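Local coordinates for protein 3-deoxy-D-manno-octulosonate 8-phosphate phosphatase KdsC (Haemophilus influenzae Rd, PDB 1J8D) that hydrolyses 3-deoxy-D-manno-octulosonate 8-phosphate to 3-deoxy-D-manno-octulosonate and inorganic phosphate, using magnesium, in lipopolysaccharide biosynthesis, at residues A[9-14]-A[101-106]; A[45-50]-A[153-158]. One frame throughout, in Å; residues are numbered along the deposited sequence.

How the contacts relate
Contact 1 is a pair of neighbouring strands in the central parallel sheet. Contact 2 is a pair of helices lying on one face of that sheet. Their centres are about 12 Å apart, and Val-11 joins them. Val-11 CG2 is 3.7 Å from Ile-155 CD1 and 4.1 Å from Leu-47 CD2. Along the chain the segments alternate. The inferred magnesium site is at the C-terminal end of contact 1, where the side chains of Asp-14 and Asp-107 come within about 3 Å at their nearest atoms. In contact 2, helix 38-49 carries Lys-45, a probable substrate-binding residue, but Lys-45 makes no contact with segment 153-158.

Contact 1 (A[9-14]-A[101-106])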
loop_
_atom_site.group_PDB
_atom_site.type_symbol
_atom_site.label_atom_id
_atom_site.label_comp_id
_atom_site.label_asym_id
_atom_site.label_seq_id
_atom_site.Cartn_x
_atom_site.Cartn_y
_atom_site.Cartn_z
ATOM N N LYS A 9 -25.747 -20.733 -3.093
ATOM C CA LYS A 9 -25.930 -20.677 -4.528
ATOM C C LYS A 9 -25.698 -19.246 -4.936
ATOM O O LYS A 9 -25.576 -18.935 -6.127
ATOM C CB LYS A 9 -27.371 -21.073 -4.892
ATOM C CG LYS A 9 -27.665 -22.551 -5.001
ATOM C CD LYS A 9 -27.110 -23.106 -6.324
ATOM C CE LYS A 9 -27.622 -24.531 -6.631
ATOM N NZ LYS A 9 -27.074 -25.054 -7.920
ATOM N N PHE A 10 -25.573 -18.370 -3.946
ATOM C CA PHE A 10 -25.477 -16.949 -4.242
ATOM C C PHE A 10 -24.640 -16.176 -3.252
ATOM O O PHE A 10 -24.884 -16.235 -2.028
ATOM C CB PHE A 10 -26.913 -16.417 -4.238
ATOM C CG PHE A 10 -27.071 -14.994 -4.681
ATOM C CD1 PHE A 10 -26.310 -14.469 -5.738
ATOM C CD2 PHE A 10 -28.032 -14.180 -4.060
ATOM C CE1 PHE A 10 -26.506 -13.152 -6.162
ATOM C CE2 PHE A 10 -28.243 -12.864 -4.472
ATOM C CZ PHE A 10 -27.475 -12.350 -5.527
ATOM N N VAL A 11 -23.685 -15.417 -3.783
ATOM C CA VAL A 11 -22.818 -14.602 -2.944
ATOM C C VAL A 11 -22.934 -13.115 -3.259
ATOM O O VAL A 11 -22.865 -12.681 -4.412
ATOM C CB VAL A 11 -21.365 -15.048 -3.084
ATOM C CG1 VAL A 11 -20.467 -14.232 -2.186
ATOM C CG2 VAL A 11 -21.279 -16.521 -2.716
ATOM N N ILE A 12 -23.167 -12.351 -2.205
ATOM C CA ILE A 12 -23.291 -10.917 -2.289
ATOM C C ILE A 12 -22.130 -10.372 -1.471
ATOM O O ILE A 12 -21.958 -10.730 -0.299
ATOM C CB ILE A 12 -24.578 -10.438 -1.648
ATOM C CG1 ILE A 12 -25.758 -11.215 -2.232
ATOM C CG2 ILE A 12 -24.687 -8.929 -1.805
ATOM C CD1 ILE A 12 -27.061 -10.912 -1.567
ATOM N N THR A 13 -21.337 -9.501 -2.083
ATOM C CA THR A 13 -20.181 -8.933 -1.395
ATOM C C THR A 13 -20.270 -7.418 -1.368
ATOM O O THR A 13 -20.804 -6.827 -2.296
ATOM C CB THR A 13 -18.877 -9.312 -2.139
ATOM O OG1 THR A 13 -17.772 -8.576 -1.596
ATOM C CG2 THR A 13 -19.004 -8.970 -3.632
ATOM N N ASP A 14 -19.770 -6.807 -0.296
ATOM C CA ASP A 14 -19.702 -5.343 -0.202
ATOM C C ASP A 14 -18.425 -5.043 -1.005
ATOM O O ASP A 14 -17.674 -5.966 -1.382
ATOM C CB ASP A 14 -19.530 -4.869 1.265
ATOM C CG ASP A 14 -19.540 -3.324 1.406
ATOM O OD1 ASP A 14 -19.054 -2.793 2.444
ATOM O OD2 ASP A 14 -20.035 -2.635 0.479
ATOM N N GLN A 101 -29.761 -19.730 0.860
ATOM C CA GLN A 101 -28.825 -20.142 -0.172
ATOM C C GLN A 101 -27.840 -19.045 -0.476
ATOM O O GLN A 101 -26.978 -19.204 -1.345
ATOM C CB GLN A 101 -29.567 -20.504 -1.455
ATOM C CG GLN A 101 -30.619 -21.564 -1.249
ATOM C CD GLN A 101 -31.410 -21.860 -2.510
ATOM O OE1 GLN A 101 -31.895 -20.945 -3.198
ATOM N NE2 GLN A 101 -31.559 -23.139 -2.814
ATOM N N THR A 102 -27.959 -17.926 0.236
ATOM C CA THR A 102 -27.077 -16.828 -0.054
ATOM C C THR A 102 -26.134 -16.393 1.037
ATOM O O THR A 102 -26.484 -16.330 2.225
ATOM C CB THR A 102 -27.858 -15.591 -0.589
ATOM O OG1 THR A 102 -27.734 -14.501 0.325
ATOM C CG2 THR A 102 -29.299 -15.922 -0.807
ATOM N N ALA A 103 -24.910 -16.111 0.583
ATOM C CA ALA A 103 -23.834 -15.663 1.424
ATOM C C ALA A 103 -23.580 -14.176 1.174
ATOM O O ALA A 103 -23.714 -13.690 0.053
ATOM C CB ALA A 103 -22.594 -16.459 1.106
ATOM N N TYR A 104 -23.200 -13.473 2.230
ATOM C CA TYR A 104 -22.876 -12.059 2.152
ATOM C C TYR A 104 -21.515 -11.849 2.817
ATOM O O TYR A 104 -21.292 -12.384 3.884
ATOM C CB TYR A 104 -23.902 -11.223 2.925
ATOM C CG TYR A 104 -23.635 -9.743 2.774
ATOM C CD1 TYR A 104 -24.159 -9.033 1.691
ATOM C CD2 TYR A 104 -22.807 -9.061 3.674
ATOM C CE1 TYR A 104 -23.862 -7.675 1.503
ATOM C CE2 TYR A 104 -22.504 -7.704 3.499
ATOM C CZ TYR A 104 -23.044 -7.021 2.400
ATOM O OH TYR A 104 -22.786 -5.690 2.215
ATOM N N ILE A 105 -20.607 -11.084 2.218
ATOM C CA ILE A 105 -19.317 -10.817 2.873
ATOM C C ILE A 105 -19.172 -9.306 3.108
ATOM O O ILE A 105 -19.246 -8.503 2.169
ATOM C CB ILE A 105 -18.075 -11.417 2.046
ATOM C CG1 ILE A 105 -16.745 -10.913 2.628
ATOM C CG2 ILE A 105 -18.196 -11.104 0.557
ATOM C CD1 ILE A 105 -15.461 -11.534 1.974
ATOM N N GLY A 106 -18.981 -8.915 4.365
ATOM C CA GLY A 106 -18.848 -7.499 4.694
ATOM C C GLY A 106 -17.660 -7.090 5.557
ATOM O O GLY A 106 -16.748 -7.894 5.826
#
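Ile-12 and Tyr-104 meet on neighbouring parallel strands at the centre of the haloacid dehalogenase (HAD) type Rossmann-like fold. Strands 10-13 and 102-106 run at 19° to each other. Each leads to an acidic residue inferred to bind magnesium, Asp-14 and Asp-107 respectively. The Ile-12 side chain crosses that of Tyr-104 at about a right angle. Ile-12 CG2 does the touching, 3.5 Å from Tyr-104 CD1. This branch is anti to the backbone N of Ile-12, while CG1, anti to the carbonyl carbon, sits over one face of the Phe-10 ring, offset toward the rim. Phe-10 in turn lies alongside Thr-102. Helix 84-95 covers the Phe-10 and Thr-102 side chains. Thr-102 OG1 is buried and has no polar partner in the model.

On the other face, Ile-105 lies beside Thr-13 and points the same way. Chi1 of 170° puts Ile-105 CG2 between its own backbone N and carbonyl carbon. From there Ile-105 CG2 presses on Thr-13 CB at 3.3 Å, a tight contact. Val-11 CG2 and Ala-103 CB continue this layer at 4.0 Å. Helix 147-158 packs over Val-11, Thr-13 and Ile-105.

The backbone ladder fixes the register. Ile-12 N donates to Ala-103 O at 2.7 Å, and Ile-12 O accepts from Ile-105 N at 2.9 Å. Near the start of the pair, Gln-101 O takes two donors, Lys-9 N and Phe-10 N. The phenol of Tyr-104 is held by a hydrogen bond to Asp-111 and a weak one to Lys-84, a probable substrate-binding residue. This phenol lies alongside Asp-14, with ring and carboxylate planes 19° apart. Tyr-104 OH is 3.5 Å from Asp-14 CB.

Contact 2 (A[45-50]-A[153-158]); sequences KMLMDA and DMILQA
Leu-156 points from helix 147-158 at the end of helix 38-49 and meets Met-46, Leu-47 and Ala-50. The two helices belong to the layer on one face of the central sheet of this HAD fold. Their short segments run roughly the same way, 31° apart, with axes 10.0 Å apart at closest. No hydrogen bond links them, and the contact is mainly apolar.

The two methyl groups of Leu-156 divide the work. Leu-156 CD1 rests on Met-46 CB at 3.7 Å. Leu-156 CD2 presses on Ala-50 CB at 3.4 Å, which is tight for two carbons. Ala-50 is where the first helix gives way to the following loop. Leu-47 reaches in from one side and crosses Leu-156 at a slant, with Leu-47 CD1 4.0 Å from Leu-156 CD2. Leu-47 CD1 also lies 4.3 Å from Ile-155 CB, so Leu-47 touches two successive residues of the other helix.

Further out, Phe-165 of helix 163-166 packs on Met-46, Asp-153 and Leu-156. Met-46, modelled as selenomethionine, is extended at chi2 and bends at chi3 (-51°). The bend brings its terminal methyl toward Asp-153. That carboxylate has two polar partners: OD2 forms a salt bridge with Arg-149, and OD1 is hydrogen-bonded to Tyr-130 of the second subunit. The helix pair therefore borders on a subunit interface of the tetramer. Against this fixed carboxylate, Met-46 CE makes a loose contact, 3.9 Å from Asp-153 OD2.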
loop_
_atom_site.group_PDB
_atom_site.type_symbol
_atom_site.label_atom_id
_atom_site.label_comp_id
_atom_site.label_asym_id
_atom_site.label_seq_id
_atom_site.Cartn_x
_atom_site.Cartn_y
_atom_site.Cartn_z
ATOM N N LYS A 45 -14.903 -15.408 -10.634
ATOM C CA LYS A 45 -15.082 -16.224 -11.830
ATOM C C LYS A 45 -15.219 -17.718 -11.475
ATOM O O LYS A 45 -16.043 -18.424 -12.046
ATOM C CB LYS A 45 -13.908 -16.036 -12.787
ATOM C CG LYS A 45 -13.617 -14.589 -13.180
ATOM C CD LYS A 45 -14.775 -13.952 -13.912
ATOM C CE LYS A 45 -15.150 -14.705 -15.188
ATOM N NZ LYS A 45 -16.121 -13.961 -16.034
HETATM N N MSE A 46 -14.428 -18.205 -10.526
HETATM C CA MSE A 46 -14.539 -19.612 -10.160
HETATM C C MSE A 46 -15.894 -19.950 -9.552
HETATM O O MSE A 46 -16.444 -21.030 -9.799
HETATM C CB MSE A 46 -13.415 -20.003 -9.205
HETATM C CG MSE A 46 -12.082 -19.899 -9.861
HETATM SE SE MSE A 46 -10.679 -20.114 -8.637
HETATM C CE MSE A 46 -11.193 -18.879 -7.332
ATOM N N LEU A 47 -16.431 -19.014 -8.770
ATOM C CA LEU A 47 -17.728 -19.159 -8.118
ATOM C C LEU A 47 -18.836 -19.224 -9.181
ATOM O O LEU A 47 -19.679 -20.125 -9.195
ATOM C CB LEU A 47 -17.935 -17.943 -7.225
ATOM C CG LEU A 47 -18.347 -18.090 -5.756
ATOM C CD1 LEU A 47 -17.835 -19.380 -5.136
ATOM C CD2 LEU A 47 -17.857 -16.866 -5.022
HETATM N N MSE A 48 -18.807 -18.274 -10.103
HETATM C CA MSE A 48 -19.834 -18.204 -11.131
HETATM C C MSE A 48 -19.734 -19.429 -12.003
HETATM O O MSE A 48 -20.739 -19.994 -12.429
HETATM C CB MSE A 48 -19.649 -16.947 -11.986
HETATM C CG MSE A 48 -19.772 -15.636 -11.208
HETATM SE SE MSE A 48 -19.317 -14.163 -12.318
HETATM C CE MSE A 48 -17.671 -14.778 -12.929
ATOM N N ASP A 49 -18.500 -19.836 -12.252
ATOM C CA ASP A 49 -18.253 -20.977 -13.072
ATOM C C ASP A 49 -18.810 -22.244 -12.411
ATOM O O ASP A 49 -19.199 -23.188 -13.103
ATOM C CB ASP A 49 -16.753 -21.085 -13.326
ATOM C CG ASP A 49 -16.402 -22.259 -14.199
ATOM O OD1 ASP A 49 -16.807 -22.244 -15.383
ATOM O OD2 ASP A 49 -15.741 -23.195 -13.682
ATOM N N ALA A 50 -18.868 -22.262 -11.079
ATOM C CA ALA A 50 -19.399 -23.415 -10.359
ATOM C C ALA A 50 -20.899 -23.281 -10.057
ATOM O O ALA A 50 -21.424 -23.896 -9.114
ATOM C CB ALA A 50 -18.619 -23.624 -9.059
ATOM N N ASP A 153 -12.994 -19.946 -2.120
ATOM C CA ASP A 153 -12.285 -21.209 -2.081
ATOM C C ASP A 153 -13.049 -22.069 -1.069
ATOM O O ASP A 153 -13.334 -23.250 -1.297
ATOM C CB ASP A 153 -10.849 -21.000 -1.616
ATOM C CG ASP A 153 -9.942 -20.472 -2.717
ATOM O OD1 ASP A 153 -8.800 -20.101 -2.411
ATOM O OD2 ASP A 153 -10.353 -20.428 -3.894
HETATM N N MSE A 154 -13.395 -21.444 0.046
HETATM C CA MSE A 154 -14.126 -22.111 1.100
HETATM C C MSE A 154 -15.483 -22.668 0.628
HETATM O O MSE A 154 -15.901 -23.760 1.041
HETATM C CB MSE A 154 -14.314 -21.130 2.254
HETATM C CG MSE A 154 -14.769 -21.741 3.548
HETATM SE SE MSE A 154 -14.849 -20.394 4.898
HETATM C CE MSE A 154 -13.339 -19.477 4.463
ATOM N N ILE A 155 -16.177 -21.935 -0.231
ATOM C CA ILE A 155 -17.461 -22.424 -0.690
ATOM C C ILE A 155 -17.238 -23.540 -1.714
ATOM O O ILE A 155 -17.907 -24.580 -1.682
ATOM C CB ILE A 155 -18.315 -21.307 -1.342
ATOM C CG1 ILE A 155 -18.549 -20.176 -0.339
ATOM C CG2 ILE A 155 -19.644 -21.895 -1.820
ATOM C CD1 ILE A 155 -19.140 -18.891 -0.921
ATOM N N LEU A 156 -16.306 -23.323 -2.629
ATOM C CA LEU A 156 -16.029 -24.318 -3.648
ATOM C C LEU A 156 -15.531 -25.626 -3.033
ATOM O O LEU A 156 -15.939 -26.716 -3.442
ATOM C CB LEU A 156 -15.011 -23.767 -4.643
ATOM C CG LEU A 156 -15.582 -22.632 -5.486
ATOM C CD1 LEU A 156 -14.526 -22.198 -6.476
ATOM C CD2 LEU A 156 -16.854 -23.072 -6.195
ATOM N N GLN A 157 -14.650 -25.513 -2.053
ATOM C CA GLN A 157 -14.127 -26.681 -1.382
ATOM C C GLN A 157 -15.308 -27.429 -0.741
ATOM O O GLN A 157 -15.481 -28.644 -0.931
ATOM C CB GLN A 157 -13.151 -26.246 -0.302
ATOM C CG GLN A 157 -12.482 -27.362 0.424
ATOM C CD GLN A 157 -11.562 -28.105 -0.494
ATOM O OE1 GLN A 157 -11.837 -29.251 -0.876
ATOM N NE2 GLN A 157 -10.459 -27.448 -0.889
ATOM N N ALA A 158 -16.116 -26.688 0.010
ATOM C CA ALA A 158 -17.257 -27.259 0.694
ATOM C C ALA A 158 -18.236 -27.945 -0.247
ATOM O O ALA A 158 -18.958 -28.846 0.160
ATOM C CB ALA A 158 -17.975 -26.182 1.480
#